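Local coordinates for imidazoleglycerol-phosphate dehydratase (Staphylococcus aureus subsp. aureus, PDB 2AE8), which catalyses the manganese-dependent dehydration of imidazoleglycerol phosphate to imidazoleacetol phosphate, the sixth step of histidine biosynthesis, at residues P140-L148 and V169-L180; V161-V169 and I190-S198. All blocks are in the same frame, centred on the assembly; numbering follows the deposited sequence. Where two conformers were deposited one is given.

Contact 1 of 2, residues P140-L148 and V169-L180; sequences PYLSFNASL and VINARLTTHIDL
Leu-142 and Phe-144 meet Ile-178 on the helix-facing side of a parallel strand pair joined through helix 159-171 as a beta-alpha-beta crossover. CD1 of Ile-178 lies 4.1 Å from CD1 of Leu-142 and 4.0 Å from CD1 of Phe-144. Both strand 141-145 side chains put CG anti to the backbone N (chi1 174° for Leu-142), and both CD1 atoms come up to the same Ile-178 methyl. CB of Leu-142 also touches CG1 of Val-169, in the last turns of the connecting helix. After that helix a Schellman motif at Arg-173 turns the chain into strand 175-182. Here the Arg-173 guanidinium lies flat against Pro-140, with CG of the proline over its centre. The same group hydrogen-bonds Asn-171 of one neighbouring subunit. Backbone bonds then alternate along the ladder from Tyr-141 N to Leu-180 N. The other sheet face, with Tyr-141, Ser-143, Asn-145, His-177 and Asp-179, is more polar and meets a different neighbouring subunit. CB of Ser-143 makes a CH-pi contact over the His-177 ring, 3.5 Å from its centroid. Asp-179 pairs with Arg-131 and with Arg-182 of that different subunit. The Asn-145 amide lies beside the Asp-179 carboxylate, their planes 10° apart. Its ND2 donates to Ser-143 OG at 2.9 Å and, from above the carbonyl plane, to Ile-178 O at 3.3 Å. Asn-145 N reaches that same oxygen from the opposite face.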
loop_
_atom_site.group_PDB
_atom_site.type_symbol
_atom_site.label_atom_id
_atom_site.label_comp_id
_atom_site.label_asym_id
_atom_site.label_seq_id
_atom_site.Cartn_x
_atom_site.Cartn_y
_atom_site.Cartn_z
ATOM N N PRO B 140 17.682 -38.128 -15.542
ATOM C CA PRO B 140 16.380 -37.748 -16.093
ATOM C C PRO B 140 15.801 -36.536 -15.344
ATOM O O PRO B 140 15.595 -36.598 -14.120
ATOM C CB PRO B 140 15.519 -38.987 -15.860
ATOM C CG PRO B 140 16.503 -40.100 -15.489
ATOM C CD PRO B 140 17.597 -39.377 -14.767
ATOM N N TYR B 141 15.593 -35.438 -16.073
ATOM C CA TYR B 141 15.166 -34.167 -15.455
ATOM C C TYR B 141 14.608 -33.219 -16.509
ATOM O O TYR B 141 15.274 -32.943 -17.508
ATOM C CB TYR B 141 16.335 -33.453 -14.738
ATOM C CG TYR B 141 15.848 -32.356 -13.810
ATOM C CD1 TYR B 141 15.525 -31.079 -14.294
ATOM C CD2 TYR B 141 15.668 -32.611 -12.451
ATOM C CE1 TYR B 141 15.029 -30.088 -13.438
ATOM C CE2 TYR B 141 15.191 -31.632 -11.586
ATOM C CZ TYR B 141 14.876 -30.381 -12.088
ATOM O OH TYR B 141 14.409 -29.441 -11.218
ATOM N N LEU B 142 13.409 -32.696 -16.249
ATOM C CA LEU B 142 12.774 -31.685 -17.108
ATOM C C LEU B 142 12.409 -30.436 -16.316
ATOM O O LEU B 142 11.686 -30.521 -15.316
ATOM C CB LEU B 142 11.484 -32.230 -17.722
ATOM C CG LEU B 142 10.637 -31.248 -18.537
ATOM C CD1 LEU B 142 11.353 -30.709 -19.809
ATOM C CD2 LEU B 142 9.288 -31.841 -18.882
ATOM N N SER B 143 12.865 -29.289 -16.811
ATOM C CA SER B 143 12.408 -27.993 -16.327
ATOM C C SER B 143 11.559 -27.358 -17.432
ATOM O O SER B 143 12.079 -26.925 -18.454
ATOM C CB SER B 143 13.617 -27.135 -15.962
ATOM O OG SER B 143 13.212 -25.875 -15.492
ATOM N N PHE B 144 10.239 -27.372 -17.242
ATOM C CA PHE B 144 9.303 -26.908 -18.263
ATOM C C PHE B 144 8.747 -25.556 -17.833
ATOM O O PHE B 144 8.027 -25.469 -16.841
ATOM C CB PHE B 144 8.156 -27.922 -18.406
ATOM C CG PHE B 144 7.233 -27.635 -19.562
ATOM C CD1 PHE B 144 7.487 -28.176 -20.819
ATOM C CD2 PHE B 144 6.116 -26.801 -19.395
ATOM C CE1 PHE B 144 6.643 -27.912 -21.888
ATOM C CE2 PHE B 144 5.267 -26.535 -20.456
ATOM C CZ PHE B 144 5.529 -27.099 -21.706
ATOM N N ASN B 145 9.087 -24.508 -18.564
ATOM C CA ASN B 145 8.773 -23.143 -18.130
ATOM C C ASN B 145 8.118 -22.426 -19.289
ATOM O O ASN B 145 8.786 -21.694 -20.025
ATOM C CB ASN B 145 10.070 -22.426 -17.770
ATOM C CG ASN B 145 10.897 -23.194 -16.765
ATOM O OD1 ASN B 145 10.604 -23.181 -15.575
ATOM N ND2 ASN B 145 11.931 -23.893 -17.248
ATOM N N ALA B 146 6.835 -22.707 -19.495
ATOM C CA ALA B 146 6.083 -22.167 -20.615
ATOM C C ALA B 146 4.603 -22.125 -20.243
ATOM O O ALA B 146 3.969 -23.171 -20.082
ATOM C CB ALA B 146 6.292 -23.041 -21.860
ATOM N N SER B 147 4.060 -20.924 -20.089
ATOM C CA SER B 147 2.634 -20.746 -19.844
ATOM C C SER B 147 2.002 -20.524 -21.195
ATOM O O SER B 147 2.163 -19.458 -21.799
ATOM C CB SER B 147 2.385 -19.526 -18.954
ATOM O OG SER B 147 3.080 -19.675 -17.723
ATOM N N LEU B 148 1.288 -21.531 -21.677
ATOM C CA LEU B 148 0.696 -21.461 -23.007
ATOM C C LEU B 148 -0.563 -20.613 -22.972
ATOM O O LEU B 148 -1.280 -20.636 -21.975
ATOM C CB LEU B 148 0.415 -22.866 -23.513
ATOM C CG LEU B 148 1.640 -23.789 -23.518
ATOM C CD1 LEU B 148 1.230 -25.212 -23.871
ATOM C CD2 LEU B 148 2.757 -23.288 -24.494
ATOM N N VAL B 169 11.484 -36.999 -22.082
ATOM C CA VAL B 169 12.728 -36.587 -21.447
ATOM C C VAL B 169 13.113 -37.525 -20.316
ATOM O O VAL B 169 14.281 -37.909 -20.169
ATOM C CB VAL B 169 12.593 -35.114 -20.909
ATOM C CG1 VAL B 169 13.632 -34.811 -19.808
ATOM C CG2 VAL B 169 12.693 -34.134 -22.070
ATOM N N ILE B 170 12.136 -37.903 -19.512
ATOM C CA ILE B 170 12.419 -38.715 -18.336
ATOM C C ILE B 170 12.806 -40.143 -18.761
ATOM O O ILE B 170 13.755 -40.723 -18.228
ATOM C CB ILE B 170 11.229 -38.713 -17.339
ATOM C CG1 ILE B 170 10.981 -37.273 -16.771
ATOM C CG2 ILE B 170 11.432 -39.725 -16.234
ATOM C CD1 ILE B 170 12.175 -36.658 -16.005
ATOM N N ASN B 171 12.083 -40.691 -19.730
ATOM C CA ASN B 171 12.347 -42.070 -20.164
ATOM C C ASN B 171 13.571 -42.200 -21.064
ATOM O O ASN B 171 14.224 -43.243 -21.078
ATOM C CB ASN B 171 11.089 -42.687 -20.771
ATOM C CG ASN B 171 10.058 -42.945 -19.737
ATOM O OD1 ASN B 171 10.184 -43.880 -18.946
ATOM N ND2 ASN B 171 9.058 -42.064 -19.660
ATOM N N ALA B 172 13.895 -41.129 -21.790
ATOM C CA ALA B 172 15.159 -41.027 -22.496
ATOM C C ALA B 172 16.367 -40.705 -21.611
ATOM O O ALA B 172 17.519 -40.737 -22.087
ATOM C CB ALA B 172 15.046 -40.023 -23.649
ATOM N N ARG B 173 16.115 -40.399 -20.334
ATOM C CA ARG B 173 17.160 -39.995 -19.370
ATOM C C ARG B 173 17.956 -38.780 -19.850
ATOM O O ARG B 173 19.203 -38.755 -19.759
ATOM C CB ARG B 173 18.105 -41.167 -19.017
ATOM C CG ARG B 173 17.375 -42.455 -18.613
ATOM C CD ARG B 173 18.341 -43.499 -18.057
ATOM N NE ARG B 173 19.022 -43.007 -16.866
ATOM C CZ ARG B 173 18.520 -43.086 -15.640
ATOM N NH1 ARG B 173 17.341 -43.658 -15.450
ATOM N NH2 ARG B 173 19.194 -42.582 -14.608
ATOM N N LEU B 174 17.239 -37.783 -20.378
ATOM C CA LEU B 174 17.834 -36.488 -20.736
ATOM C C LEU B 174 17.626 -35.489 -19.606
ATOM O O LEU B 174 16.670 -35.606 -18.841
ATOM C CB LEU B 174 17.178 -35.893 -22.003
ATOM C CG LEU B 174 16.990 -36.817 -23.209
ATOM C CD1 LEU B 174 16.097 -36.148 -24.260
ATOM C CD2 LEU B 174 18.346 -37.213 -23.812
ATOM N N THR B 175 18.530 -34.524 -19.493
ATOM C CA THR B 175 18.248 -33.317 -18.711
ATOM C C THR B 175 17.830 -32.272 -19.747
ATOM O O THR B 175 18.576 -32.013 -20.710
ATOM C CB THR B 175 19.480 -32.831 -17.921
ATOM O OG1 THR B 175 19.905 -33.861 -17.020
ATOM C CG2 THR B 175 19.138 -31.582 -17.102
ATOM N N THR B 176 16.643 -31.698 -19.585
ATOM C CA THR B 176 16.116 -30.752 -20.587
ATOM C C THR B 176 15.479 -29.533 -19.915
ATOM O O THR B 176 14.708 -29.693 -18.976
ATOM C CB THR B 176 15.095 -31.454 -21.521
ATOM O OG1 THR B 176 15.764 -32.498 -22.247
ATOM C CG2 THR B 176 14.467 -30.472 -22.525
ATOM N N HIS B 177 15.834 -28.334 -20.384
ATOM C CA HIS B 177 15.163 -27.100 -19.963
ATOM C C HIS B 177 14.428 -26.510 -21.158
ATOM O O HIS B 177 15.044 -26.193 -22.178
ATOM C CB HIS B 177 16.172 -26.087 -19.396
ATOM C CG HIS B 177 16.653 -26.426 -18.007
ATOM N ND1 HIS B 177 16.507 -25.567 -16.940
ATOM C CD2 HIS B 177 17.255 -27.535 -17.512
ATOM C CE1 HIS B 177 16.989 -26.131 -15.846
ATOM N NE2 HIS B 177 17.462 -27.322 -16.170
ATOM N N ILE B 178 13.112 -26.362 -21.014
ATOM C CA ILE B 178 12.279 -25.725 -22.028
ATOM C C ILE B 178 11.793 -24.375 -21.489
ATOM O O ILE B 178 11.204 -24.308 -20.402
ATOM C CB ILE B 178 11.071 -26.625 -22.396
ATOM C CG1 ILE B 178 11.564 -27.910 -23.104
ATOM C CG2 ILE B 178 10.053 -25.842 -23.232
ATOM C CD1 ILE B 178 10.483 -28.917 -23.416
ATOM N N ASP B 179 12.041 -23.316 -22.254
ATOM C CA ASP B 179 11.693 -21.954 -21.837
ATOM C C ASP B 179 10.981 -21.226 -22.975
ATOM O O ASP B 179 11.529 -21.096 -24.074
ATOM C CB ASP B 179 12.957 -21.156 -21.469
ATOM C CG ASP B 179 13.472 -21.462 -20.063
ATOM O OD1 ASP B 179 12.806 -21.034 -19.094
ATOM O OD2 ASP B 179 14.560 -22.092 -19.907
ATOM N N LEU B 180 9.773 -20.746 -22.706
ATOM C CA LEU B 180 9.089 -19.866 -23.622
ATOM C C LEU B 180 9.515 -18.472 -23.235
ATOM O O LEU B 180 9.069 -17.954 -22.209
ATOM C CB LEU B 180 7.578 -19.981 -23.429
ATOM C CG LEU B 180 6.636 -20.228 -24.604
ATOM C CD1 LEU B 180 5.219 -19.732 -24.235
ATOM C CD2 LEU B 180 7.114 -19.663 -25.929
HETATM O O HOH W 1 10.881 -19.207 -18.962
#

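Contact 2 of 2, residues V161-V169 and I190-S198; sequences VEEFFRAVV and IEAIFKAFS. With MG (magnesium ion), chain L.
An aromatic cluster of Phe-164, Phe-165, Phe-194 and Phe-197 fills the buried core between helix 159-171 and the metal-binding helix 186-205. The two helix segments run nearly parallel, at 13°, with the segment axes 12.1 Å apart at closest approach. Phe-165 spans this gap. Its CG is anti to the carbonyl carbon (chi1 -74°), and the ring enters between Phe-194 and Phe-197. It presents an edge to a face of each. CZ of Phe-165 sits over the centre of the Phe-194 ring, 3.6 Å from CE1 of Phe-194. CE1 of Phe-165 approaches CD2 of Phe-197 at 3.6 Å. Phe-164 meets Phe-194 obliquely, CE2 to CE1 at 3.6 Å. Toward the start of the segments, CG2 of Val-161 packs on CG1 of Ile-190 at 3.8 Å. CG1 of Val-168 and CG2 of Val-169 approach CZ and CE1 of Phe-197 obliquely. Glu-191, on helix 186-205, binds a magnesium ion through OE1 at 2.1 Å, together with His-187 of the same helix; His-65 also belongs to this metal site. Glu-163 is a manganese ligand of this enzyme. Strand 175-182 covers one side of the cluster through Thr-176 and Ile-178, while Leu-67 of helix 61-74 packs on Phe-164.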
loop_
_atom_site.group_PDB
_atom_site.type_symbol
_atom_site.label_atom_id
_atom_site.label_comp_id
_atom_site.label_asym_id
_atom_site.label_seq_id
_atom_site.Cartn_x
_atom_site.Cartn_y
_atom_site.Cartn_z
ATOM N N VAL B 161 1.006 -30.935 -23.851
ATOM C CA VAL B 161 2.351 -30.637 -24.341
ATOM C C VAL B 161 3.412 -30.945 -23.261
ATOM O O VAL B 161 4.417 -31.653 -23.514
ATOM C CB VAL B 161 2.458 -29.166 -24.799
ATOM C CG1 VAL B 161 3.882 -28.805 -25.141
ATOM C CG2 VAL B 161 1.549 -28.904 -25.981
ATOM N N GLU B 162 3.190 -30.442 -22.050
ATOM C CA GLU B 162 4.134 -30.734 -20.958
ATOM C C GLU B 162 4.134 -32.236 -20.614
ATOM O O GLU B 162 5.183 -32.816 -20.334
ATOM C CB GLU B 162 3.790 -29.917 -19.714
ATOM C CG GLU B 162 4.792 -30.063 -18.574
ATOM C CD GLU B 162 4.433 -29.169 -17.384
ATOM O OE1 GLU B 162 3.366 -28.515 -17.436
ATOM O OE2 GLU B 162 5.213 -29.141 -16.403
ATOM N N GLU B 163 2.962 -32.866 -20.620
ATOM C CA GLU B 163 2.905 -34.319 -20.377
ATOM C C GLU B 163 3.736 -35.124 -21.386
ATOM O O GLU B 163 4.374 -36.107 -21.013
ATOM C CB GLU B 163 1.464 -34.815 -20.366
ATOM C CG GLU B 163 0.610 -34.082 -19.326
ATOM C CD GLU B 163 1.280 -34.041 -17.943
ATOM O OE1 GLU B 163 1.639 -32.929 -17.462
ATOM O OE2 GLU B 163 1.473 -35.122 -17.356
ATOM N N PHE B 164 3.733 -34.689 -22.646
ATOM C CA PHE B 164 4.487 -35.370 -23.707
ATOM C C PHE B 164 5.981 -35.228 -23.463
ATOM O O PHE B 164 6.719 -36.219 -23.481
ATOM C CB PHE B 164 4.144 -34.811 -25.089
ATOM C CG PHE B 164 4.966 -35.425 -26.195
ATOM C CD1 PHE B 164 4.659 -36.706 -26.675
ATOM C CD2 PHE B 164 6.055 -34.751 -26.725
ATOM C CE1 PHE B 164 5.419 -37.298 -27.683
ATOM C CE2 PHE B 164 6.837 -35.337 -27.735
ATOM C CZ PHE B 164 6.517 -36.620 -28.210
ATOM N N PHE B 165 6.427 -33.997 -23.208
ATOM C CA PHE B 165 7.833 -33.742 -22.970
ATOM C C PHE B 165 8.400 -34.379 -21.709
ATOM O O PHE B 165 9.546 -34.843 -21.719
ATOM C CB PHE B 165 8.167 -32.244 -23.100
ATOM C CG PHE B 165 8.183 -31.784 -24.528
ATOM C CD1 PHE B 165 9.164 -32.244 -25.402
ATOM C CD2 PHE B 165 7.181 -30.963 -25.024
ATOM C CE1 PHE B 165 9.164 -31.856 -26.745
ATOM C CE2 PHE B 165 7.180 -30.564 -26.370
ATOM C CZ PHE B 165 8.177 -31.014 -27.227
ATOM N N ARG B 166 7.592 -34.420 -20.655
ATOM C CA ARG B 166 7.926 -35.139 -19.431
ATOM C C ARG B 166 8.142 -36.632 -19.697
ATOM O O ARG B 166 9.108 -37.213 -19.215
ATOM C CB ARG B 166 6.849 -34.916 -18.355
ATOM C CG ARG B 166 7.108 -35.643 -17.033
ATOM C CD ARG B 166 6.992 -34.730 -15.802
ATOM N NE ARG B 166 5.624 -34.299 -15.517
ATOM C CZ ARG B 166 5.225 -33.029 -15.434
ATOM N NH1 ARG B 166 3.958 -32.761 -15.157
ATOM N NH2 ARG B 166 6.083 -32.029 -15.611
ATOM N N ALA B 167 7.244 -37.236 -20.471
ATOM C CA ALA B 167 7.324 -38.669 -20.806
ATOM C C ALA B 167 8.588 -38.974 -21.635
ATOM O O ALA B 167 9.319 -39.911 -21.329
ATOM C CB ALA B 167 6.058 -39.130 -21.550
ATOM N N VAL B 168 8.857 -38.153 -22.646
ATOM C CA VAL B 168 10.034 -38.333 -23.503
ATOM C C VAL B 168 11.353 -38.133 -22.744
ATOM O O VAL B 168 12.252 -38.962 -22.787
ATOM C CB VAL B 168 10.002 -37.380 -24.714
ATOM C CG1 VAL B 168 11.338 -37.399 -25.465
ATOM C CG2 VAL B 168 8.828 -37.712 -25.649
ATOM N N VAL B 169 11.484 -36.999 -22.082
ATOM C CA VAL B 169 12.728 -36.587 -21.447
ATOM C C VAL B 169 13.113 -37.525 -20.316
ATOM O O VAL B 169 14.281 -37.909 -20.169
ATOM C CB VAL B 169 12.593 -35.114 -20.909
ATOM C CG1 VAL B 169 13.632 -34.811 -19.808
ATOM C CG2 VAL B 169 12.693 -34.134 -22.070
ATOM N N ILE B 190 3.600 -23.795 -29.026
ATOM C CA ILE B 190 3.859 -25.218 -29.049
ATOM C C ILE B 190 4.811 -25.598 -30.194
ATOM O O ILE B 190 5.732 -26.393 -30.010
ATOM C CB ILE B 190 2.534 -25.984 -29.170
ATOM C CG1 ILE B 190 1.657 -25.668 -27.940
ATOM C CG2 ILE B 190 2.806 -27.485 -29.263
ATOM C CD1 ILE B 190 0.185 -26.055 -28.104
ATOM N N GLU B 191 4.578 -25.031 -31.369
ATOM C CA GLU B 191 5.425 -25.324 -32.523
ATOM C C GLU B 191 6.875 -24.910 -32.302
ATOM O O GLU B 191 7.787 -25.690 -32.579
ATOM C CB GLU B 191 4.847 -24.709 -33.801
ATOM C CG GLU B 191 5.681 -24.979 -35.031
ATOM C CD GLU B 191 4.875 -24.931 -36.321
ATOM O OE1 GLU B 191 3.646 -24.701 -36.280
ATOM O OE2 GLU B 191 5.483 -25.125 -37.386
ATOM N N ALA B 192 7.109 -23.691 -31.813
ATOM C CA ALA B 192 8.475 -23.260 -31.478
ATOM C C ALA B 192 9.149 -24.221 -30.493
ATOM O O ALA B 192 10.328 -24.560 -30.645
ATOM C CB ALA B 192 8.482 -21.811 -30.920
ATOM N N ILE B 193 8.403 -24.666 -29.480
ATOM C CA ILE B 193 8.939 -25.617 -28.489
ATOM C C ILE B 193 9.310 -26.980 -29.135
ATOM O O ILE B 193 10.392 -27.517 -28.889
ATOM C CB ILE B 193 7.951 -25.842 -27.327
ATOM C CG1 ILE B 193 7.826 -24.569 -26.453
ATOM C CG2 ILE B 193 8.365 -27.071 -26.468
ATOM C CD1 ILE B 193 6.644 -24.633 -25.495
ATOM N N PHE B 194 8.410 -27.534 -29.944
ATOM C CA PHE B 194 8.715 -28.776 -30.671
ATOM C C PHE B 194 9.896 -28.621 -31.618
ATOM O O PHE B 194 10.767 -29.487 -31.651
ATOM C CB PHE B 194 7.496 -29.309 -31.427
ATOM C CG PHE B 194 6.657 -30.247 -30.629
ATOM C CD1 PHE B 194 6.953 -31.613 -30.606
ATOM C CD2 PHE B 194 5.568 -29.775 -29.894
ATOM C CE1 PHE B 194 6.176 -32.504 -29.866
ATOM C CE2 PHE B 194 4.762 -30.662 -29.134
ATOM C CZ PHE B 194 5.071 -32.041 -29.121
ATOM N N LYS B 195 9.948 -27.524 -32.366
ATOM C CA LYS B 195 11.075 -27.269 -33.257
ATOM C C LYS B 195 12.403 -27.163 -32.498
ATOM O O LYS B 195 13.397 -27.792 -32.868
ATOM C CB LYS B 195 10.854 -26.024 -34.131
ATOM C CG LYS B 195 9.771 -26.177 -35.248
ATOM C CD LYS B 195 9.661 -24.921 -36.164
ATOM C CE LYS B 195 11.011 -24.546 -36.835
ATOM N NZ LYS B 195 10.840 -23.506 -37.918
ATOM N N ALA B 196 12.421 -26.369 -31.434
ATOM C CA ALA B 196 13.631 -26.164 -30.657
ATOM C C ALA B 196 14.097 -27.440 -29.962
ATOM O O ALA B 196 15.280 -27.722 -29.965
ATOM C CB ALA B 196 13.436 -25.037 -29.634
ATOM N N PHE B 197 13.191 -28.184 -29.338
ATOM C CA PHE B 197 13.585 -29.427 -28.686
ATOM C C PHE B 197 14.204 -30.412 -29.691
ATOM O O PHE B 197 15.242 -31.010 -29.419
ATOM C CB PHE B 197 12.394 -30.108 -28.010
ATOM C CG PHE B 197 12.728 -31.482 -27.457
ATOM C CD1 PHE B 197 13.382 -31.612 -26.239
ATOM C CD2 PHE B 197 12.419 -32.644 -28.188
ATOM C CE1 PHE B 197 13.708 -32.867 -25.725
ATOM C CE2 PHE B 197 12.752 -33.901 -27.693
ATOM C CZ PHE B 197 13.391 -34.017 -26.452
ATOM N N SER B 198 13.538 -30.585 -30.837
ATOM C CA SER B 198 13.976 -31.524 -31.880
ATOM C C SER B 198 15.369 -31.162 -32.363
ATOM O O SER B 198 16.226 -32.026 -32.491
ATOM C CB SER B 198 13.043 -31.461 -33.077
ATOM O OG SER B 198 11.721 -31.700 -32.687
HETATM MG MG MG L . 2.090 -25.495 -37.467
#

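Overall arrangement
From the N terminus, the chain first lays down a four-stranded sheet, 31-36, 43-48, 55-57 and 77-82, along with helices 61-74 and 90-111. The second four-stranded sheet begins at strand 118-125. Strand 141-145 opens contact 1. The chain then runs through helix 159-171, whose 161-169 portion opens contact 2. Its return as strand 175-182 closes the loop of contact 1. Helix 186-205 follows and closes contact 2. The segments alternate, so the two contacts cross, and both include Val-169. Contact 1 joins two strands of the second four-stranded sheet, and contact 2 joins the two helices lying on it. Ile-178 links the layers by touching both Phe-165 and Ile-193.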